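Local coordinates for protein MJ1225 (Methanocaldococcus jannaschii, PDB 3LFZ) that binds adenine nucleotides through four CBS repeats and is probably an archaeal counterpart of the gamma subunit of AMP-activated protein kinase, at residues M1-M6 / A101-A106; V233-E238 / P258-N263. All coordinates share one frame; numbering follows the deposited sequence. Where two conformers were deposited one is given.

Contact 1. Residues M1-M6 / A101-A106; sequences MFVRVM and ADIDEA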
loop_
_atom_site.group_PDB
_atom_site.type_symbol
_atom_site.label_atom_id
_atom_site.label_comp_id
_atom_site.label_asym_id
_atom_site.label_seq_id
_atom_site.Cartn_x
_atom_site.Cartn_y
_atom_site.Cartn_z
ATOM N N MET A 1 1.121 10.480 -26.937
ATOM C CA MET A 1 1.890 11.643 -26.400
ATOM C C MET A 1 3.065 11.215 -25.524
ATOM O O MET A 1 3.009 10.188 -24.845
ATOM C CB MET A 1 0.961 12.586 -25.631
ATOM C CG MET A 1 0.456 13.767 -26.447
ATOM S SD MET A 1 1.207 15.328 -25.934
ATOM C CE MET A 1 0.155 15.765 -24.541
ATOM N N PHE A 2 4.124 12.021 -25.555
ATOM C CA PHE A 2 5.360 11.760 -24.823
ATOM C C PHE A 2 5.602 12.841 -23.757
ATOM O O PHE A 2 6.245 13.857 -24.022
ATOM C CB PHE A 2 6.552 11.681 -25.802
ATOM C CG PHE A 2 6.790 12.954 -26.582
ATOM C CD1 PHE A 2 7.630 13.952 -26.084
ATOM C CD2 PHE A 2 6.177 13.157 -27.815
ATOM C CE1 PHE A 2 7.839 15.132 -26.789
ATOM C CE2 PHE A 2 6.384 14.332 -28.535
ATOM C CZ PHE A 2 7.217 15.320 -28.021
ATOM N N VAL A 3 5.070 12.642 -22.556
ATOM C CA VAL A 3 5.288 13.606 -21.472
ATOM C C VAL A 3 6.216 12.990 -20.426
ATOM O O VAL A 3 5.942 11.898 -19.931
ATOM C CB VAL A 3 3.958 14.058 -20.810
ATOM C CG1 VAL A 3 4.191 15.262 -19.902
ATOM C CG2 VAL A 3 2.906 14.392 -21.867
ATOM N N ARG A 4 7.301 13.689 -20.091
ATOM C CA ARG A 4 8.303 13.163 -19.160
ATOM C C ARG A 4 7.684 12.943 -17.779
ATOM O O ARG A 4 6.992 13.827 -17.266
ATOM C CB ARG A 4 9.492 14.124 -19.056
ATOM C CG ARG A 4 10.840 13.517 -19.425
ATOM C CD ARG A 4 11.069 13.598 -20.929
ATOM N NE ARG A 4 12.193 12.776 -21.376
ATOM C CZ ARG A 4 12.369 12.359 -22.628
ATOM N NH1 ARG A 4 11.493 12.675 -23.575
ATOM N NH2 ARG A 4 13.423 11.615 -22.936
ATOM N N VAL A 5 7.915 11.765 -17.191
ATOM C CA VAL A 5 7.415 11.475 -15.836
ATOM C C VAL A 5 7.905 12.518 -14.846
ATOM O O VAL A 5 7.155 12.948 -13.967
ATOM C CB VAL A 5 7.805 10.063 -15.289
ATOM C CG1 VAL A 5 6.962 8.984 -15.917
ATOM C CG2 VAL A 5 9.304 9.773 -15.438
ATOM N N MET A 6 9.167 12.917 -15.008
ATOM C CA MET A 6 9.798 13.925 -14.163
ATOM C C MET A 6 8.961 15.191 -14.025
ATOM O O MET A 6 8.946 15.808 -12.957
ATOM C CB MET A 6 11.197 14.269 -14.682
ATOM C CG MET A 6 12.289 13.336 -14.180
ATOM S SD MET A 6 12.497 13.369 -12.385
ATOM C CE MET A 6 13.252 14.981 -12.150
ATOM N N ALA A 101 12.093 8.687 -18.538
ATOM C CA ALA A 101 10.872 7.911 -18.778
ATOM C C ALA A 101 9.649 8.809 -18.969
ATOM O O ALA A 101 9.587 9.910 -18.416
ATOM C CB ALA A 101 10.635 6.910 -17.651
ATOM N N ASP A 102 8.688 8.342 -19.763
ATOM C CA ASP A 102 7.475 9.114 -20.018
ATOM C C ASP A 102 6.263 8.532 -19.293
ATOM O O ASP A 102 6.294 7.391 -18.826
ATOM C CB ASP A 102 7.203 9.251 -21.522
ATOM C CG ASP A 102 6.624 7.992 -22.130
ATOM O OD1 ASP A 102 7.173 6.900 -21.878
ATOM O OD2 ASP A 102 5.623 8.097 -22.870
ATOM N N ILE A 103 5.210 9.344 -19.202
ATOM C CA ILE A 103 3.953 9.007 -18.522
ATOM C C ILE A 103 3.376 7.652 -18.937
ATOM O O ILE A 103 2.923 6.878 -18.090
ATOM C CB ILE A 103 2.904 10.130 -18.787
ATOM C CG1 ILE A 103 2.568 10.894 -17.509
ATOM C CG2 ILE A 103 1.643 9.606 -19.501
ATOM C CD1 ILE A 103 2.064 12.306 -17.785
ATOM N N ASP A 104 3.405 7.378 -20.241
ATOM C CA ASP A 104 2.873 6.138 -20.796
ATOM C C ASP A 104 3.669 4.936 -20.318
ATOM O O ASP A 104 3.099 3.873 -20.074
ATOM C CB ASP A 104 2.863 6.187 -22.324
ATOM C CG ASP A 104 1.867 7.188 -22.866
ATOM O OD1 ASP A 104 0.646 6.978 -22.691
ATOM O OD2 ASP A 104 2.305 8.184 -23.473
ATOM N N GLU A 105 4.981 5.106 -20.187
ATOM C CA GLU A 105 5.813 4.047 -19.634
ATOM C C GLU A 105 5.418 3.769 -18.182
ATOM O O GLU A 105 5.191 2.615 -17.814
ATOM C CB GLU A 105 7.302 4.378 -19.741
ATOM C CG GLU A 105 8.194 3.162 -19.524
ATOM C CD GLU A 105 9.675 3.483 -19.558
ATOM O OE1 GLU A 105 10.053 4.572 -20.044
ATOM O OE2 GLU A 105 10.468 2.634 -19.098
ATOM N N ALA A 106 5.317 4.827 -17.376
ATOM C CA ALA A 106 4.926 4.711 -15.967
ATOM C C ALA A 106 3.605 3.963 -15.806
ATOM O O ALA A 106 3.481 3.080 -14.953
ATOM C CB ALA A 106 4.836 6.086 -15.325
#

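Contact 2. Residues V233-E238 / P258-N263; sequences VITAKE and PVVDEN. With ATP (adenosine-5'-triphosphate), chain D.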
loop_
_atom_site.group_PDB
_atom_site.type_symbol
_atom_site.label_atom_id
_atom_site.label_comp_id
_atom_site.label_asym_id
_atom_site.label_seq_id
_atom_site.Cartn_x
_atom_site.Cartn_y
_atom_site.Cartn_z
ATOM N N VAL A 233 -17.094 3.793 5.462
ATOM C CA VAL A 233 -16.297 3.612 4.269
ATOM C C VAL A 233 -16.768 4.541 3.165
ATOM O O VAL A 233 -17.969 4.713 2.952
ATOM C CB VAL A 233 -16.380 2.148 3.779
ATOM C CG1 VAL A 233 -15.308 1.860 2.747
ATOM C CG2 VAL A 233 -16.253 1.188 4.949
ATOM N N ILE A 234 -15.806 5.151 2.482
ATOM C CA ILE A 234 -16.082 5.870 1.253
ATOM C C ILE A 234 -16.241 4.818 0.159
ATOM O O ILE A 234 -15.276 4.154 -0.236
ATOM C CB ILE A 234 -14.977 6.897 0.925
ATOM C CG1 ILE A 234 -14.898 7.946 2.041
ATOM C CG2 ILE A 234 -15.246 7.569 -0.422
ATOM C CD1 ILE A 234 -13.667 8.822 1.999
ATOM N N THR A 235 -17.481 4.664 -0.293
ATOM C CA THR A 235 -17.865 3.622 -1.238
ATOM C C THR A 235 -18.250 4.236 -2.577
ATOM O O THR A 235 -18.581 5.421 -2.644
ATOM C CB THR A 235 -19.075 2.824 -0.715
ATOM O OG1 THR A 235 -20.238 3.665 -0.702
ATOM C CG2 THR A 235 -18.818 2.305 0.688
ATOM N N ALA A 236 -18.206 3.432 -3.636
ATOM C CA ALA A 236 -18.683 3.862 -4.950
ATOM C C ALA A 236 -19.895 3.031 -5.372
ATOM O O ALA A 236 -20.254 2.062 -4.699
ATOM C CB ALA A 236 -17.568 3.756 -5.984
ATOM N N LYS A 237 -20.534 3.422 -6.472
ATOM C CA LYS A 237 -21.640 2.639 -7.024
ATOM C C LYS A 237 -21.689 2.656 -8.543
ATOM O O LYS A 237 -21.204 3.584 -9.191
ATOM C CB LYS A 237 -22.997 3.043 -6.421
ATOM C CG LYS A 237 -23.304 4.538 -6.386
ATOM C CD LYS A 237 -24.662 4.816 -5.743
ATOM C CE LYS A 237 -24.771 4.221 -4.333
ATOM N NZ LYS A 237 -26.168 4.243 -3.815
ATOM N N GLU A 238 -22.276 1.597 -9.094
ATOM C CA GLU A 238 -22.469 1.453 -10.528
ATOM C C GLU A 238 -23.235 2.655 -11.063
ATOM O O GLU A 238 -24.266 3.046 -10.507
ATOM C CB GLU A 238 -23.220 0.155 -10.824
ATOM C CG GLU A 238 -22.913 -0.959 -9.828
ATOM C CD GLU A 238 -22.978 -2.339 -10.444
ATOM O OE1 GLU A 238 -23.543 -3.245 -9.798
ATOM O OE2 GLU A 238 -22.465 -2.521 -11.570
ATOM N N PRO A 258 -14.715 0.371 -2.075
ATOM C CA PRO A 258 -15.643 -0.736 -2.310
ATOM C C PRO A 258 -16.874 -0.242 -3.077
ATOM O O PRO A 258 -17.350 0.864 -2.824
ATOM C CB PRO A 258 -16.031 -1.175 -0.894
ATOM C CG PRO A 258 -14.893 -0.745 -0.044
ATOM C CD PRO A 258 -14.436 0.554 -0.639
ATOM N N VAL A 259 -17.359 -1.042 -4.022
ATOM C CA VAL A 259 -18.530 -0.670 -4.822
ATOM C C VAL A 259 -19.774 -1.339 -4.245
ATOM O O VAL A 259 -19.843 -2.568 -4.172
ATOM C CB VAL A 259 -18.348 -1.032 -6.319
ATOM C CG1 VAL A 259 -19.610 -0.706 -7.119
ATOM C CG2 VAL A 259 -17.146 -0.300 -6.903
ATOM N N VAL A 260 -20.749 -0.529 -3.829
ATOM C CA VAL A 260 -21.904 -1.057 -3.098
ATOM C C VAL A 260 -23.294 -0.775 -3.674
ATOM O O VAL A 260 -23.548 0.259 -4.301
ATOM C CB VAL A 260 -21.911 -0.633 -1.595
ATOM C CG1 VAL A 260 -20.672 -1.153 -0.873
ATOM C CG2 VAL A 260 -22.057 0.884 -1.444
ATOM N N ASP A 261 -24.167 -1.754 -3.442
ATOM C CA ASP A 261 -25.618 -1.608 -3.403
ATOM C C ASP A 261 -26.069 -0.391 -2.604
ATOM O O ASP A 261 -25.331 0.113 -1.748
ATOM C CB ASP A 261 -26.192 -2.825 -2.670
ATOM C CG ASP A 261 -27.019 -3.731 -3.554
ATOM O OD1 ASP A 261 -27.932 -4.392 -3.012
ATOM O OD2 ASP A 261 -26.767 -3.797 -4.776
ATOM N N GLU A 262 -27.301 0.051 -2.859
ATOM C CA GLU A 262 -27.997 0.956 -1.945
ATOM C C GLU A 262 -28.296 0.197 -0.642
ATOM O O GLU A 262 -28.510 0.810 0.407
ATOM C CB GLU A 262 -29.289 1.487 -2.581
ATOM C CG GLU A 262 -29.953 2.658 -1.842
ATOM C CD GLU A 262 -29.844 3.990 -2.579
ATOM O OE1 GLU A 262 -28.714 4.426 -2.894
ATOM O OE2 GLU A 262 -30.901 4.608 -2.832
ATOM N N ASN A 263 -28.300 -1.134 -0.721
ATOM C CA ASN A 263 -28.423 -2.002 0.458
ATOM C C ASN A 263 -27.074 -2.435 1.044
ATOM O O ASN A 263 -27.024 -3.275 1.950
ATOM C CB ASN A 263 -29.279 -3.234 0.142
ATOM C CG ASN A 263 -30.764 -2.968 0.300
ATOM O OD1 ASN A 263 -31.358 -2.217 -0.475
ATOM N ND2 ASN A 263 -31.373 -3.591 1.303
HETATM P PG ATP D . -1.746 5.859 0.606
HETATM O O1G ATP D . -0.954 4.697 -0.200
HETATM O O2G ATP D . -1.413 5.854 2.050
HETATM O O3G ATP D . -1.240 7.214 -0.099
HETATM P PB ATP D . -3.986 4.250 0.281
HETATM O O1B ATP D . -4.910 4.171 -0.864
HETATM O O2B ATP D . -2.888 3.269 0.392
HETATM O O3B ATP D . -3.338 5.711 0.330
HETATM P PA ATP D . -4.243 3.349 2.905
HETATM O O1A ATP D . -4.272 1.894 2.638
HETATM O O2A ATP D . -2.960 3.982 3.277
HETATM O O3A ATP D . -4.858 4.137 1.636
HETATM O "O5'" ATP D . -5.320 3.677 4.038
HETATM C "C5'" ATP D . -5.135 4.764 4.963
HETATM C "C4'" ATP D . -6.342 4.865 5.904
HETATM O "O4'" ATP D . -7.525 5.168 5.110
HETATM C "C3'" ATP D . -6.574 3.498 6.560
HETATM O "O3'" ATP D . -6.890 3.677 7.942
HETATM C "C2'" ATP D . -7.773 2.928 5.806
HETATM O "O2'" ATP D . -8.562 2.090 6.660
HETATM C "C1'" ATP D . -8.542 4.185 5.401
HETATM N N9 ATP D . -9.294 3.946 4.139
HETATM C C8 ATP D . -8.810 3.394 3.022
HETATM N N7 ATP D . -9.768 3.343 2.096
HETATM C C5 ATP D . -10.869 3.868 2.625
HETATM C C6 ATP D . -12.156 4.081 2.151
HETATM N N6 ATP D . -12.489 3.724 0.911
HETATM N N1 ATP D . -13.063 4.654 2.967
HETATM C C2 ATP D . -12.746 5.013 4.204
HETATM N N3 ATP D . -11.526 4.821 4.683
HETATM C C4 ATP D . -10.570 4.256 3.922
#

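Contact 1. Residues M1-M6 / A101-A106
Val5 straddles the turn leading into helix 103-112, with its two methyls on different partners. Val5 CG1 reaches Ala106 CB at 3.6 Å, and it also lies against the carbonyl oxygen of Asp102. CG2 faces Ala101, where Val5 CG2 and Ala101 CB are 3.9 Å apart. With CG1 anti to the carbonyl carbon (chi1 -76°), CG2 is left between the two backbone arms, close against the Ala101 carbonyl oxygen. With only a methyl in place of the valine, as in an alanine here, the contact over Ala106 CB is likely to be lost and the Ala101 methyl left without its apolar mate. Two residues back, Val3 brings its CB alongside the CD1 of Ile103 at 4.0 Å, and Ile103 also touches Ile8.

Between these two valines the backbones pair. Ile103 N donates to Val3 O over 2.8 Å, while Val5 N donates to Ala101 O over 2.8 Å at 171°. The two bonds frame Arg4 and Asp102 as a non-hydrogen-bonded antiparallel pair, a single bridge from which the CB of Arg4 points away. Asp102 also sits at the N-cap position: in the conformer given, Asp102 OD1 takes a long bond from Glu105 N, from above the carboxylate plane, and the cap depends on that copy. The whole is an extended N-terminal tail clipped by one beta bridge onto the start of a helix in the second CBS repeat.

Contact 2. Residues V233-E238 / P258-N263
Val233 and Pro258 meet beside the N1 edge of the adenine of ATP, with Val233 CG1 off the ring plane: Val233 CG1 is 3.7 Å from Pro258 CD and 3.6 Å from ATP N1. The base itself is read by the backbone of Ile234. Ile234 N donates to ATP N1 over 2.8 Å, and Ile234 O accepts from ATP N6 over 3.0 Å at 176°, so adenine is held through both N1 and its amino group. The CB of Ile234 points away from 258-263, and its side chain packs on Ile248 and Ile254.

The pairing just beyond it probably holds this part of the chain in place. Ala236 N donates to Pro258 O and Val260 N donates to Ala236 O, so Ala236 both gives and receives; the pattern makes a single parallel bridge with Val259. Thr235 OG1 lies 3.4 Å from Val260 CG2, and the two side chains meet nearly at right angles. On Val259, CG1 is anti to the backbone N (chi1 177°), which lays it against the Ala236 carbonyl and Lys237 CA, while CG2 faces the CB of Ala236.

Further out, Lys237 bends at chi3 (56°) and carries NZ to Glu262 OE1, a 2.7 Å salt bridge, whereas Glu238 is held by Arg156 and Lys267. Val259 is backbone-bonded to Lys267 and Gly268 of strand 266-271, and Thr195, Thr197, Asp198, Arg134, Arg180 and Ala256 complete the hydrogen bonds to ATP.

Through helix 242-252 the connection resembles a beta-alpha-beta crossover, with the first strand reduced to one parallel bridge. Here the backbone of 233-238 presents an N-H and a carbonyl to adenine, as expected of a CBS nucleotide site.

The two contacts lie on the outer parts of the chain, their centres 33 Å apart and their nearest atoms about 22 Å apart, and they share no helix or strand. They come in series: contact 1 closes at residue 106, well before contact 2 opens at 233. Contact 1 spans 94 residues and ties the N-terminus to the second CBS repeat; contact 2 is local, joining two segments within the fourth. Their relation to the nucleotides differs too. The side chain of Ala106 in contact 1 lies about 11 Å from a different bound ATP, whereas contact 2 grips adenine directly. One contact thus fastens the chain start across repeats, while the other forms part of a nucleotide site.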